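Local coordinates for CYCLIN domain-containing protein (Chaetomium thermophilum, PDB 6Z3U) that probably acts as the cyclin H-type subunit of the CDK-activating kinase complex, binding and regulating its cyclin-dependent kinase partner, at residues Ser26-Ala29 / Ser30-Glu33; Lys34-Ala37 / Ala38-Arg42; Leu174-Gly178 / Ile179-Leu183. All blocks are in the same frame, centred on the assembly; numbering follows the deposited sequence.

Contact 1. Residues Ser26-Ala29 / Ser30-Glu33; sequences SQLA and SMRE
L28 and R32 illustrate how side chains one helical turn apart can share a surface. L28 CG stands 3.9 Å above one face of the R32 guanidinium, displaced toward its rim, and the CD2 branch comes closest, 3.4 Å from R32 NH1. The leucine reaches there because its CG is turned away from the backbone N (chi1 -152°), while the arginine chain runs nearly straight from CG to NE. M31 gives the apolar contact: its CE lies 4.4 Å from L28 CD1. A bend at chi3 (-82°) brings the same methyl group back along the helix to within 3.5 Å of Q27 O, in van der Waals packing.

Backbone bonds of the regular i to i+4 kind run underneath, S30 N to S26 O, M31 N to Q27 O and R32 N to L28 O. E33 N to A29 O continues the series at 2.8 Å. S30 OG gives S26 O a further, weak bond at 3.3 Å.

Charge enters through R32. NH1 forms a salt bridge with D229, a residue L28 also touches; the salt bridge ties down the NH1 end while L28 covers part of one face.

This is i to i+4 packing early on helix 25-48, at the N-terminal side of an all-helical cyclin. At residues 26-27, S26 and Q27 pack on E67 of the RING-type domain-containing protein chain. L28 and R32 rest on I123 of helix 108-124, with R32 also reaching L87 of helix 83-103 and L28 reaching F232 and H233 of helix 230-233.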
loop_
_atom_site.group_PDB
_atom_site.type_symbol
_atom_site.label_atom_id
_atom_site.label_comp_id
_atom_site.label_asym_id
_atom_site.label_seq_id
_atom_site.Cartn_x
_atom_site.Cartn_y
_atom_site.Cartn_z
ATOM N N SER A 26 -3.911 -18.266 -21.462
ATOM C CA SER A 26 -4.848 -18.087 -22.565
ATOM C C SER A 26 -5.585 -16.760 -22.439
ATOM O O SER A 26 -5.791 -16.059 -23.435
ATOM C CB SER A 26 -5.837 -19.252 -22.607
ATOM O OG SER A 26 -6.673 -19.174 -23.749
ATOM N N GLN A 27 -5.981 -16.397 -21.217
ATOM C CA GLN A 27 -6.628 -15.107 -21.001
ATOM C C GLN A 27 -5.676 -13.956 -21.295
ATOM O O GLN A 27 -6.079 -12.936 -21.868
ATOM C CB GLN A 27 -7.143 -15.023 -19.565
ATOM C CG GLN A 27 -8.402 -15.832 -19.305
ATOM C CD GLN A 27 -8.702 -15.978 -17.825
ATOM O OE1 GLN A 27 -8.790 -17.091 -17.307
ATOM N NE2 GLN A 27 -8.851 -14.853 -17.134
ATOM N N LEU A 28 -4.403 -14.101 -20.914
ATOM C CA LEU A 28 -3.433 -13.035 -21.140
ATOM C C LEU A 28 -3.238 -12.777 -22.628
ATOM O O LEU A 28 -3.209 -11.621 -23.066
ATOM C CB LEU A 28 -2.100 -13.393 -20.485
ATOM C CG LEU A 28 -1.223 -12.225 -20.031
ATOM C CD1 LEU A 28 -1.855 -11.521 -18.844
ATOM C CD2 LEU A 28 0.177 -12.703 -19.680
ATOM N N ALA A 29 -3.106 -13.838 -23.422
ATOM C CA ALA A 29 -2.904 -13.659 -24.855
ATOM C C ALA A 29 -4.108 -12.975 -25.490
ATOM O O ALA A 29 -3.959 -12.018 -26.259
ATOM C CB ALA A 29 -2.632 -15.010 -25.516
ATOM N N SER A 30 -5.317 -13.445 -25.169
ATOM C CA SER A 30 -6.517 -12.873 -25.770
ATOM C C SER A 30 -6.632 -11.381 -25.477
ATOM O O SER A 30 -6.976 -10.592 -26.366
ATOM C CB SER A 30 -7.755 -13.619 -25.274
ATOM O OG SER A 30 -7.771 -14.947 -25.768
ATOM N N MET A 31 -6.348 -10.973 -24.237
ATOM C CA MET A 31 -6.363 -9.551 -23.906
ATOM C C MET A 31 -5.356 -8.774 -24.747
ATOM O O MET A 31 -5.693 -7.744 -25.341
ATOM C CB MET A 31 -6.085 -9.354 -22.415
ATOM C CG MET A 31 -7.296 -9.600 -21.538
ATOM S SD MET A 31 -7.037 -9.145 -19.818
ATOM C CE MET A 31 -6.181 -10.593 -19.223
ATOM N N ARG A 32 -4.114 -9.257 -24.809
ATOM C CA ARG A 32 -3.075 -8.554 -25.555
ATOM C C ARG A 32 -3.400 -8.488 -27.040
ATOM O O ARG A 32 -3.152 -7.466 -27.692
ATOM C CB ARG A 32 -1.737 -9.253 -25.332
ATOM C CG ARG A 32 -1.089 -8.964 -23.995
ATOM C CD ARG A 32 0.059 -9.924 -23.757
ATOM N NE ARG A 32 0.991 -9.479 -22.726
ATOM C CZ ARG A 32 1.847 -10.285 -22.106
ATOM N NH1 ARG A 32 1.874 -11.578 -22.401
ATOM N NH2 ARG A 32 2.675 -9.801 -21.190
ATOM N N GLU A 33 -3.957 -9.569 -27.593
ATOM C CA GLU A 33 -4.311 -9.588 -29.010
ATOM C C GLU A 33 -5.480 -8.654 -29.289
ATOM O O GLU A 33 -5.469 -7.920 -30.284
ATOM C CB GLU A 33 -4.644 -11.020 -29.440
ATOM C CG GLU A 33 -4.195 -11.393 -30.853
ATOM C CD GLU A 33 -5.097 -10.843 -31.944
ATOM O OE1 GLU A 33 -6.328 -10.788 -31.731
ATOM O OE2 GLU A 33 -4.574 -10.467 -33.016
#

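Contact 2. Residues Lys34-Ala37 / Ala38-Arg42; sequences KTNA and AARAR
A38 turns its N-H to K34 O at 2.9 Å, and its CB comes within 3.2 Å of the same K34 O. One turn on, A37 O receives A41 N at 3.0 Å while R40 CB lies against it. The larger side chains of the contact are those of N36 and R40. Besides the bond from R40 N to N36 O (2.8 Å), their ends come near each other: N36 OD1 lies 3.6 Å from R40 NH1, a long, oblique approach that is a polar proximity and not a bond, with amide and guanidinium planes 65° apart. A bend at chi3 (-64°) turns the arginine's end back toward the asparagine.

The setting is the long helix 25-48 at the N-terminal side of the cyclin, which packs along the helical core of the cyclin fold. N36 is buried there, and its ND2 is satisfied twice, by E86 OE1 and by L81 O, which together fix the rotation of the amide and point OD1 at R40. T35, less deeply placed, has two carbonyl partners for OG1, M31 O and I123 O, which its single proton must share or alternate between. A39 presses its methyl on S126 and T129, and R42 reaches P78 of the protein kinase chain.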
loop_
_atom_site.group_PDB
_atom_site.type_symbol
_atom_site.label_atom_id
_atom_site.label_comp_id
_atom_site.label_asym_id
_atom_site.label_seq_id
_atom_site.Cartn_x
_atom_site.Cartn_y
_atom_site.Cartn_z
ATOM N N LYS A 34 -6.493 -8.667 -28.419
ATOM C CA LYS A 34 -7.638 -7.777 -28.583
ATOM C C LYS A 34 -7.259 -6.319 -28.367
ATOM O O LYS A 34 -7.841 -5.433 -29.002
ATOM C CB LYS A 34 -8.753 -8.184 -27.617
ATOM C CG LYS A 34 -9.452 -9.480 -27.994
ATOM C CD LYS A 34 -10.383 -9.965 -26.894
ATOM C CE LYS A 34 -11.092 -11.254 -27.295
ATOM N NZ LYS A 34 -12.116 -11.671 -26.295
ATOM N N THR A 35 -6.302 -6.046 -27.473
ATOM C CA THR A 35 -5.842 -4.676 -27.266
ATOM C C THR A 35 -5.112 -4.159 -28.499
ATOM O O THR A 35 -5.280 -2.997 -28.888
ATOM C CB THR A 35 -4.930 -4.613 -26.039
ATOM O OG1 THR A 35 -5.639 -5.089 -24.889
ATOM C CG2 THR A 35 -4.500 -3.185 -25.767
ATOM N N ASN A 36 -4.280 -5.010 -29.109
ATOM C CA ASN A 36 -3.590 -4.673 -30.351
ATOM C C ASN A 36 -4.566 -4.515 -31.504
ATOM O O ASN A 36 -4.470 -3.557 -32.278
ATOM C CB ASN A 36 -2.564 -5.768 -30.671
ATOM C CG ASN A 36 -2.090 -5.739 -32.117
ATOM O OD1 ASN A 36 -2.763 -6.268 -32.998
ATOM N ND2 ASN A 36 -0.903 -5.183 -32.352
ATOM N N ALA A 37 -5.517 -5.449 -31.639
ATOM C CA ALA A 37 -6.480 -5.382 -32.733
ATOM C C ALA A 37 -7.367 -4.148 -32.617
ATOM O O ALA A 37 -7.639 -3.477 -33.619
ATOM C CB ALA A 37 -7.332 -6.652 -32.756
ATOM N N ALA A 38 -7.836 -3.840 -31.403
ATOM C CA ALA A 38 -8.653 -2.646 -31.208
ATOM C C ALA A 38 -7.855 -1.387 -31.519
ATOM O O ALA A 38 -8.367 -0.462 -32.157
ATOM C CB ALA A 38 -9.192 -2.600 -29.778
ATOM N N ALA A 39 -6.598 -1.333 -31.066
ATOM C CA ALA A 39 -5.738 -0.201 -31.392
ATOM C C ALA A 39 -5.527 -0.095 -32.894
ATOM O O ALA A 39 -5.500 1.009 -33.450
ATOM C CB ALA A 39 -4.391 -0.340 -30.681
ATOM N N ARG A 40 -5.374 -1.239 -33.568
ATOM C CA ARG A 40 -5.210 -1.229 -35.016
ATOM C C ARG A 40 -6.426 -0.596 -35.680
ATOM O O ARG A 40 -6.292 0.235 -36.585
ATOM C CB ARG A 40 -5.029 -2.656 -35.535
ATOM C CG ARG A 40 -4.180 -2.793 -36.802
ATOM C CD ARG A 40 -4.477 -4.126 -37.473
ATOM N NE ARG A 40 -4.097 -5.287 -36.674
ATOM C CZ ARG A 40 -4.670 -6.482 -36.796
ATOM N NH1 ARG A 40 -4.274 -7.494 -36.037
ATOM N NH2 ARG A 40 -5.675 -6.655 -37.648
ATOM N N ALA A 41 -7.627 -0.973 -35.225
ATOM C CA ALA A 41 -8.858 -0.434 -35.790
ATOM C C ALA A 41 -9.013 1.046 -35.479
ATOM O O ALA A 41 -9.467 1.818 -36.332
ATOM C CB ALA A 41 -10.061 -1.213 -35.256
ATOM N N ARG A 42 -8.641 1.461 -34.266
ATOM C CA ARG A 42 -8.817 2.854 -33.872
ATOM C C ARG A 42 -7.888 3.776 -34.652
ATOM O O ARG A 42 -8.305 4.851 -35.097
ATOM C CB ARG A 42 -8.588 3.007 -32.366
ATOM C CG ARG A 42 -9.725 2.460 -31.516
ATOM C CD ARG A 42 -9.601 2.871 -30.051
ATOM N NE ARG A 42 -8.635 2.064 -29.309
ATOM C CZ ARG A 42 -7.377 2.421 -29.060
ATOM N NH1 ARG A 42 -6.591 1.608 -28.369
ATOM N NH2 ARG A 42 -6.901 3.582 -29.495
#

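Contact 3. Residues Leu174-Gly178 / Ile179-Leu183; sequences LLCQG and IRFAL
Q177 O receives R180 N at 2.8 Å, an i to i+3 bond that is bent (N-H...O angle 144°), its donor standing 64° out of the carbonyl plane. The neighbouring carbonyl, C176 O, takes F181 N at 3.0 Å. Before them L175 O still holds I179 N in the ordinary helical way.

Together the R180 and F181 bonds make a Schellman motif that ends helix 172-178, R180 being its C-prime residue with positive phi. Overlapping it is a type I' turn from I179 to A182, with R180 and F181, both at positive phi, in the middle.

Side chains close over this cap. The F181 ring lies with one face over C176 O and Q177 CA, each 4.1 Å from its plane and toward the rim. C176 SG, turned away from its backbone N (chi1 -163°), approaches F181 CD1 at 3.8 Å, an oblique sulfur-aromatic contact. Q177 runs alongside, CG 4.1 Å from F181 CZ, and sends OE1 to a hydrogen bond with S162 of the protein kinase chain, whose L168 packs on F181. L175 CD1 meets I179 CG2 at 4.0 Å, the two side chains crossing at a slant and both resting on F142 of helix 132-146.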
loop_
_atom_site.group_PDB
_atom_site.type_symbol
_atom_site.label_atom_id
_atom_site.label_comp_id
_atom_site.label_asym_id
_atom_site.label_seq_id
_atom_site.Cartn_x
_atom_site.Cartn_y
_atom_site.Cartn_z
ATOM N N LEU A 174 -2.239 9.047 -16.579
ATOM C CA LEU A 174 -2.530 8.052 -17.606
ATOM C C LEU A 174 -2.124 6.659 -17.136
ATOM O O LEU A 174 -2.889 5.698 -17.266
ATOM C CB LEU A 174 -1.809 8.426 -18.902
ATOM C CG LEU A 174 -2.124 7.559 -20.121
ATOM C CD1 LEU A 174 -3.578 7.735 -20.550
ATOM C CD2 LEU A 174 -1.174 7.888 -21.266
ATOM N N LEU A 175 -0.921 6.536 -16.571
ATOM C CA LEU A 175 -0.484 5.249 -16.040
ATOM C C LEU A 175 -1.421 4.764 -14.943
ATOM O O LEU A 175 -1.752 3.574 -14.877
ATOM C CB LEU A 175 0.947 5.364 -15.512
ATOM C CG LEU A 175 1.513 4.140 -14.790
ATOM C CD1 LEU A 175 1.716 2.986 -15.762
ATOM C CD2 LEU A 175 2.814 4.487 -14.081
ATOM N N CYS A 176 -1.864 5.673 -14.074
ATOM C CA CYS A 176 -2.730 5.273 -12.971
ATOM C C CYS A 176 -3.993 4.601 -13.491
ATOM O O CYS A 176 -4.417 3.566 -12.963
ATOM C CB CYS A 176 -3.073 6.490 -12.113
ATOM S SG CYS A 176 -3.713 6.092 -10.470
ATOM N N GLN A 177 -4.601 5.166 -14.536
ATOM C CA GLN A 177 -5.766 4.528 -15.138
ATOM C C GLN A 177 -5.398 3.192 -15.771
ATOM O O GLN A 177 -6.145 2.214 -15.650
ATOM C CB GLN A 177 -6.391 5.449 -16.189
ATOM C CG GLN A 177 -6.773 6.837 -15.694
ATOM C CD GLN A 177 -7.256 7.741 -16.820
ATOM O OE1 GLN A 177 -8.444 7.769 -17.131
ATOM N NE2 GLN A 177 -6.360 8.571 -17.346
ATOM N N GLY A 178 -4.248 3.128 -16.443
ATOM C CA GLY A 178 -3.879 1.906 -17.137
ATOM C C GLY A 178 -3.770 0.712 -16.210
ATOM O O GLY A 178 -4.218 -0.388 -16.544
ATOM N N ILE A 179 -3.186 0.913 -15.027
ATOM C CA ILE A 179 -3.016 -0.165 -14.058
ATOM C C ILE A 179 -4.296 -0.322 -13.245
ATOM O O ILE A 179 -4.337 -1.078 -12.268
ATOM C CB ILE A 179 -1.804 0.087 -13.141
ATOM C CG1 ILE A 179 -1.992 1.366 -12.319
ATOM C CG2 ILE A 179 -0.530 0.173 -13.968
ATOM C CD1 ILE A 179 -0.908 1.584 -11.283
ATOM N N ARG A 180 -5.345 0.398 -13.639
ATOM C CA ARG A 180 -6.669 0.246 -13.042
ATOM C C ARG A 180 -6.655 0.605 -11.558
ATOM O O ARG A 180 -7.368 0.010 -10.747
ATOM C CB ARG A 180 -7.198 -1.174 -13.254
ATOM C CG ARG A 180 -7.475 -1.511 -14.713
ATOM C CD ARG A 180 -8.349 -2.745 -14.838
ATOM N NE ARG A 180 -9.695 -2.503 -14.327
ATOM C CZ ARG A 180 -10.618 -3.445 -14.166
ATOM N NH1 ARG A 180 -11.815 -3.129 -13.693
ATOM N NH2 ARG A 180 -10.343 -4.706 -14.473
ATOM N N PHE A 181 -5.845 1.598 -11.197
ATOM C CA PHE A 181 -5.829 2.156 -9.849
ATOM C C PHE A 181 -5.406 1.137 -8.797
ATOM O O PHE A 181 -5.664 1.328 -7.605
ATOM C CB PHE A 181 -7.201 2.736 -9.488
ATOM C CG PHE A 181 -7.732 3.710 -10.500
ATOM C CD1 PHE A 181 -7.366 5.044 -10.453
ATOM C CD2 PHE A 181 -8.593 3.291 -11.500
ATOM C CE1 PHE A 181 -7.851 5.944 -11.380
ATOM C CE2 PHE A 181 -9.081 4.188 -12.433
ATOM C CZ PHE A 181 -8.710 5.515 -12.373
ATOM N N ALA A 182 -4.766 0.047 -9.211
ATOM C CA ALA A 182 -4.276 -0.980 -8.293
ATOM C C ALA A 182 -2.811 -0.677 -7.994
ATOM O O ALA A 182 -1.930 -0.950 -8.813
ATOM C CB ALA A 182 -4.454 -2.371 -8.890
ATOM N N LEU A 183 -2.554 -0.108 -6.815
ATOM C CA LEU A 183 -1.215 0.322 -6.432
ATOM C C LEU A 183 -0.501 -0.659 -5.510
ATOM O O LEU A 183 0.708 -0.511 -5.298
ATOM C CB LEU A 183 -1.281 1.694 -5.752
ATOM C CG LEU A 183 -1.295 2.909 -6.682
ATOM C CD1 LEU A 183 -2.268 2.720 -7.828
ATOM C CD2 LEU A 183 -1.637 4.163 -5.898
#

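Contacts 1 and 2 are successive parts of one helix, 25-48, their centres 13 Å apart; they meet where E33 OE2 packs 4.2 Å from R40 NH1. Contact 3, a helix end, stands apart, with its centre 19 Å from the centre of contact 1 and 20 Å from that of contact 2, and nearest atoms about 8 and 10 Å away. Helix 108-124 touches all three, meeting contacts 1 and 2 through I123 and contact 3 in part through a bond from T124 OG1 to G178 O. The partner chains differ: the RING-type protein touches contact 1, whereas the kinase brushes contact 2 and packs broadly on contact 3, which belongs to the cyclin-kinase interface.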